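Local coordinates for tartrate dehydrogenase/decarboxylase (Pseudomonas putida, PDB 3FLK), which oxidises (+)-tartrate to oxaloglycolate with NAD, converts meso-tartrate to D-glycerate and oxidatively decarboxylates D-malate to pyruvate, at residues A[182-192]-A[236-247]. The protein carries 1 engineered substitution. Sequence-based numbering, arbitrary orientation.
Sequences RERKHVTSATK and ERFDVVVASNLF. With OXL (oxalate ion), chain O; SO4 (sulfate ion), chain M; SO4 (sulfate ion), chain K.
Arg182 takes hold of the Asp239 carboxylate side-on: NE reaches OD2 at 2.7 Å while NH2 reaches OD1 of the same aspartate at 3.0 Å. Both acceptors lie close to the guanidinium plane, yet the carboxylate is turned 44° from it and is met from above its own plane. With CG anti to the backbone N (chi1 -166°), Asp239 extends toward Arg182, and waters tie its oxygens to the backbone N of Arg184 and His186. A sulfate, probably from the crystallisation liquor, lies over one guanidinium face of Arg182. A leucine in place of Arg182 would probably leave the buried Asp239 carboxylate without its charged mate, held mainly by waters. Arg184 works end-on instead, NH1 and NH2 converging on the carbonyl O of Glu236 (2.9 and 2.8 Å).

Beyond these arginines, strands 186-191 and 240-243 pair in parallel; Thr188 N donates to Val240 O at 2.8 Å, and Thr188 O receives Val242 N. Val187 CG1 packs on Val242 CG1 (3.7 Å) on one face of the sheet. On the other, Thr188 OG1 sits at the edge of the Phe238 ring and bonds Asp220. Farther along, Ala190 CB meets Ala243 CB, and Lys192 CB rests near Phe247 CZ. The lysine NZ continues to the oxalate and to Asp249 of the second subunit, placing this strand end at the active site. Strand 186-191 runs between 240-243 and 218-223 in the large mixed sheet, with helix 199-211 against Ser189 and helix 224-233 against Ala190 and Phe238.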
loop_
_atom_site.group_PDB
_atom_site.type_symbol
_atom_site.label_atom_id
_atom_site.label_comp_id
_atom_site.label_asym_id
_atom_site.label_seq_id
_atom_site.Cartn_x
_atom_site.Cartn_y
_atom_site.Cartn_z
ATOM N N ARG A 182 15.442 6.957 -20.255
ATOM C CA ARG A 182 14.048 7.059 -20.688
ATOM C C ARG A 182 13.695 8.461 -21.177
ATOM O O ARG A 182 14.420 9.418 -20.902
ATOM C CB ARG A 182 13.104 6.595 -19.572
ATOM C CG ARG A 182 13.148 5.085 -19.340
ATOM C CD ARG A 182 12.397 4.662 -18.081
ATOM N NE ARG A 182 10.943 4.744 -18.231
ATOM C CZ ARG A 182 10.168 3.760 -18.684
ATOM N NH1 ARG A 182 10.695 2.595 -19.048
ATOM N NH2 ARG A 182 8.857 3.942 -18.775
ATOM N N GLU A 183 12.586 8.568 -21.907
ATOM C CA GLU A 183 12.162 9.828 -22.525
ATOM C C GLU A 183 11.725 10.893 -21.512
ATOM O O GLU A 183 11.992 12.082 -21.706
ATOM C CB GLU A 183 11.045 9.572 -23.545
ATOM C CG GLU A 183 10.938 10.619 -24.662
ATOM C CD GLU A 183 11.988 10.450 -25.761
ATOM O OE1 GLU A 183 12.398 9.300 -26.043
ATOM O OE2 GLU A 183 12.399 11.474 -26.354
ATOM N N ARG A 184 11.060 10.472 -20.437
ATOM C CA ARG A 184 10.517 11.422 -19.459
ATOM C C ARG A 184 11.525 11.885 -18.397
ATOM O O ARG A 184 11.354 12.953 -17.805
ATOM C CB ARG A 184 9.233 10.884 -18.818
ATOM C CG ARG A 184 8.051 10.849 -19.778
ATOM C CD ARG A 184 6.825 10.212 -19.147
ATOM N NE ARG A 184 6.070 11.163 -18.333
ATOM C CZ ARG A 184 5.086 10.830 -17.500
ATOM N NH1 ARG A 184 4.727 9.561 -17.351
ATOM N NH2 ARG A 184 4.463 11.773 -16.805
ATOM N N LYS A 185 12.567 11.084 -18.175
ATOM C CA LYS A 185 13.627 11.383 -17.197
ATOM C C LYS A 185 13.055 11.838 -15.851
ATOM O O LYS A 185 13.302 12.960 -15.397
ATOM C CB LYS A 185 14.630 12.403 -17.761
ATOM C CG LYS A 185 15.201 12.007 -19.117
ATOM C CD LYS A 185 16.449 12.792 -19.479
ATOM C CE LYS A 185 16.764 12.663 -20.968
ATOM N NZ LYS A 185 16.851 11.245 -21.429
ATOM N N HIS A 186 12.283 10.954 -15.225
ATOM C CA HIS A 186 11.578 11.283 -13.990
ATOM C C HIS A 186 11.566 10.108 -13.011
ATOM O O HIS A 186 11.201 8.988 -13.379
ATOM C CB HIS A 186 10.155 11.761 -14.314
ATOM C CG HIS A 186 9.277 11.936 -13.113
ATOM N ND1 HIS A 186 9.652 12.681 -12.017
ATOM C CD2 HIS A 186 8.030 11.480 -12.849
ATOM C CE1 HIS A 186 8.680 12.668 -11.123
ATOM N NE2 HIS A 186 7.684 11.944 -11.604
ATOM N N VAL A 187 11.981 10.376 -11.772
ATOM C CA VAL A 187 11.996 9.373 -10.703
ATOM C C VAL A 187 11.071 9.795 -9.565
ATOM O O VAL A 187 11.174 10.913 -9.056
ATOM C CB VAL A 187 13.428 9.143 -10.131
ATOM C CG1 VAL A 187 13.392 8.276 -8.871
ATOM C CG2 VAL A 187 14.330 8.510 -11.159
ATOM N N THR A 188 10.168 8.895 -9.176
ATOM C CA THR A 188 9.385 9.063 -7.954
ATOM C C THR A 188 9.918 8.103 -6.897
ATOM O O THR A 188 10.051 6.906 -7.146
ATOM C CB THR A 188 7.875 8.811 -8.189
ATOM O OG1 THR A 188 7.390 9.717 -9.183
ATOM C CG2 THR A 188 7.074 9.015 -6.902
ATOM N N SER A 189 10.244 8.646 -5.728
ATOM C CA SER A 189 10.726 7.848 -4.612
ATOM C C SER A 189 9.592 7.602 -3.620
ATOM O O SER A 189 8.976 8.550 -3.131
ATOM C CB SER A 189 11.890 8.562 -3.917
ATOM O OG SER A 189 12.468 7.731 -2.922
ATOM N N ALA A 190 9.311 6.330 -3.342
ATOM C CA ALA A 190 8.333 5.972 -2.317
ATOM C C ALA A 190 8.960 6.131 -0.937
ATOM O O ALA A 190 10.045 5.608 -0.677
ATOM C CB ALA A 190 7.830 4.544 -2.516
ATOM N N THR A 191 8.274 6.854 -0.059
ATOM C CA THR A 191 8.778 7.089 1.293
ATOM C C THR A 191 7.676 7.027 2.363
ATOM O O THR A 191 6.499 6.874 2.045
ATOM C CB THR A 191 9.583 8.429 1.372
ATOM O OG1 THR A 191 10.274 8.509 2.627
ATOM C CG2 THR A 191 8.679 9.640 1.214
ATOM N N LYS A 192 8.079 7.106 3.629
ATOM C CA LYS A 192 7.156 7.317 4.747
ATOM C C LYS A 192 7.939 7.928 5.901
ATOM O O LYS A 192 7.992 7.382 7.006
ATOM C CB LYS A 192 6.445 6.020 5.167
ATOM C CG LYS A 192 5.067 6.248 5.807
ATOM C CD LYS A 192 4.235 7.235 4.983
ATOM C CE LYS A 192 2.776 7.274 5.395
ATOM N NZ LYS A 192 2.532 8.060 6.636
ATOM N N GLU A 236 -0.763 8.814 -14.729
ATOM C CA GLU A 236 -0.005 9.407 -15.841
ATOM C C GLU A 236 1.275 10.127 -15.396
ATOM O O GLU A 236 2.201 10.306 -16.189
ATOM C CB GLU A 236 -0.892 10.352 -16.668
ATOM C CG GLU A 236 -1.385 11.601 -15.924
ATOM C CD GLU A 236 -2.734 11.410 -15.234
ATOM O OE1 GLU A 236 -3.132 10.255 -14.960
ATOM O OE2 GLU A 236 -3.403 12.433 -14.971
ATOM N N ARG A 237 1.321 10.522 -14.127
ATOM C CA ARG A 237 2.447 11.272 -13.572
ATOM C C ARG A 237 3.719 10.442 -13.398
ATOM O O ARG A 237 4.803 10.998 -13.210
ATOM C CB ARG A 237 2.058 11.888 -12.224
ATOM C CG ARG A 237 1.003 12.990 -12.298
ATOM C CD ARG A 237 1.605 14.328 -12.721
ATOM N NE ARG A 237 0.635 15.417 -12.599
ATOM C CZ ARG A 237 -0.126 15.867 -13.592
ATOM N NH1 ARG A 237 -0.042 15.330 -14.804
ATOM N NH2 ARG A 237 -0.976 16.860 -13.371
ATOM N N PHE A 238 3.593 9.120 -13.459
ATOM C CA PHE A 238 4.706 8.241 -13.102
ATOM C C PHE A 238 5.445 7.669 -14.302
ATOM O O PHE A 238 4.839 7.365 -15.334
ATOM C CB PHE A 238 4.225 7.129 -12.160
ATOM C CG PHE A 238 3.509 7.649 -10.947
ATOM C CD1 PHE A 238 4.218 8.261 -9.916
ATOM C CD2 PHE A 238 2.125 7.560 -10.850
ATOM C CE1 PHE A 238 3.561 8.765 -8.803
ATOM C CE2 PHE A 238 1.454 8.059 -9.737
ATOM C CZ PHE A 238 2.176 8.663 -8.711
ATOM N N ASP A 239 6.762 7.541 -14.156
ATOM C CA ASP A 239 7.597 6.873 -15.149
ATOM C C ASP A 239 8.505 5.834 -14.498
ATOM O O ASP A 239 8.413 4.647 -14.809
ATOM C CB ASP A 239 8.427 7.877 -15.951
ATOM C CG ASP A 239 9.030 7.258 -17.201
ATOM O OD1 ASP A 239 8.260 6.829 -18.089
ATOM O OD2 ASP A 239 10.271 7.190 -17.295
ATOM N N VAL A 240 9.395 6.286 -13.617
ATOM C CA VAL A 240 10.216 5.379 -12.814
ATOM C C VAL A 240 9.852 5.582 -11.346
ATOM O O VAL A 240 9.928 6.700 -10.832
ATOM C CB VAL A 240 11.735 5.608 -13.030
ATOM C CG1 VAL A 240 12.566 4.725 -12.100
ATOM C CG2 VAL A 240 12.121 5.347 -14.480
ATOM N N VAL A 241 9.431 4.503 -10.690
ATOM C CA VAL A 241 9.092 4.541 -9.269
ATOM C C VAL A 241 10.066 3.651 -8.499
ATOM O O VAL A 241 10.113 2.436 -8.709
ATOM C CB VAL A 241 7.621 4.115 -9.001
ATOM C CG1 VAL A 241 7.269 4.270 -7.523
ATOM C CG2 VAL A 241 6.655 4.934 -9.856
ATOM N N VAL A 242 10.857 4.268 -7.625
ATOM C CA VAL A 242 11.838 3.544 -6.823
ATOM C C VAL A 242 11.332 3.399 -5.385
ATOM O O VAL A 242 10.790 4.345 -4.805
ATOM C CB VAL A 242 13.261 4.190 -6.909
ATOM C CG1 VAL A 242 13.286 5.603 -6.310
ATOM C CG2 VAL A 242 14.323 3.289 -6.269
ATOM N N ALA A 243 11.494 2.203 -4.826
ATOM C CA ALA A 243 10.890 1.871 -3.537
ATOM C C ALA A 243 11.662 0.791 -2.789
ATOM O O ALA A 243 12.423 0.027 -3.388
ATOM C CB ALA A 243 9.431 1.441 -3.735
ATOM N N SER A 244 11.454 0.741 -1.474
ATOM C CA SER A 244 12.001 -0.311 -0.615
ATOM C C SER A 244 11.337 -1.660 -0.914
ATOM O O SER A 244 10.382 -1.731 -1.693
ATOM C CB SER A 244 11.762 0.049 0.851
ATOM O OG SER A 244 10.371 0.007 1.140
ATOM N N ASN A 245 11.838 -2.714 -0.273
ATOM C CA ASN A 245 11.337 -4.081 -0.458
ATOM C C ASN A 245 9.822 -4.196 -0.301
ATOM O O ASN A 245 9.135 -4.721 -1.187
ATOM C CB ASN A 245 12.044 -5.034 0.513
ATOM C CG ASN A 245 12.341 -6.392 -0.099
ATOM O OD1 ASN A 245 11.604 -6.887 -0.955
ATOM N ND2 ASN A 245 13.431 -7.008 0.348
ATOM N N LEU A 246 9.307 -3.693 0.818
ATOM C CA LEU A 246 7.871 -3.726 1.104
ATOM C C LEU A 246 7.046 -2.787 0.221
ATOM O O LEU A 246 6.019 -3.192 -0.338
ATOM C CB LEU A 246 7.606 -3.416 2.584
ATOM C CG LEU A 246 6.143 -3.233 3.022
ATOM C CD1 LEU A 246 5.338 -4.519 2.842
ATOM C CD2 LEU A 246 6.082 -2.759 4.466
ATOM N N PHE A 247 7.479 -1.532 0.113
ATOM C CA PHE A 247 6.720 -0.540 -0.649
ATOM C C PHE A 247 6.653 -0.905 -2.134
ATOM O O PHE A 247 5.604 -0.752 -2.764
ATOM C CB PHE A 247 7.266 0.882 -0.438
ATOM C CG PHE A 247 7.071 1.419 0.966
ATOM C CD1 PHE A 247 6.200 0.795 1.867
ATOM C CD2 PHE A 247 7.737 2.569 1.375
ATOM C CE1 PHE A 247 6.019 1.297 3.159
ATOM C CE2 PHE A 247 7.562 3.083 2.665
ATOM C CZ PHE A 247 6.705 2.444 3.557
HETATM C C1 OXL O . -1.717 9.072 8.917
HETATM C C2 OXL O . -0.396 9.429 8.386
HETATM O O1 OXL O . -2.671 8.946 8.112
HETATM O O2 OXL O . 0.547 9.681 9.173
HETATM O O3 OXL O . -1.863 8.899 10.148
HETATM O O4 OXL O . -0.247 9.469 7.142
HETATM S S SO4 M . 11.040 5.252 -22.868
HETATM O O1 SO4 M . 10.390 5.729 -21.651
HETATM O O2 SO4 M . 11.702 3.979 -22.597
HETATM O O3 SO4 M . 10.037 5.073 -23.914
HETATM O O4 SO4 M . 12.029 6.229 -23.313
HETATM S S SO4 K . -0.264 17.868 -9.676
HETATM O O1 SO4 K . -1.599 18.104 -10.217
HETATM O O2 SO4 K . -0.315 17.914 -8.218
HETATM O O3 SO4 K . 0.217 16.556 -10.102
HETATM O O4 SO4 K . 0.648 18.898 -10.164
HETATM O O HOH W 1 9.496 7.860 -20.406
HETATM O O HOH W 2 5.503 7.154 -18.592
HETATM O O HOH W 3 12.063 8.455 -16.167
HETATM O O HOH W 4 7.872 8.548 -11.656
HETATM O O HOH W 5 10.918 3.101 -0.093
#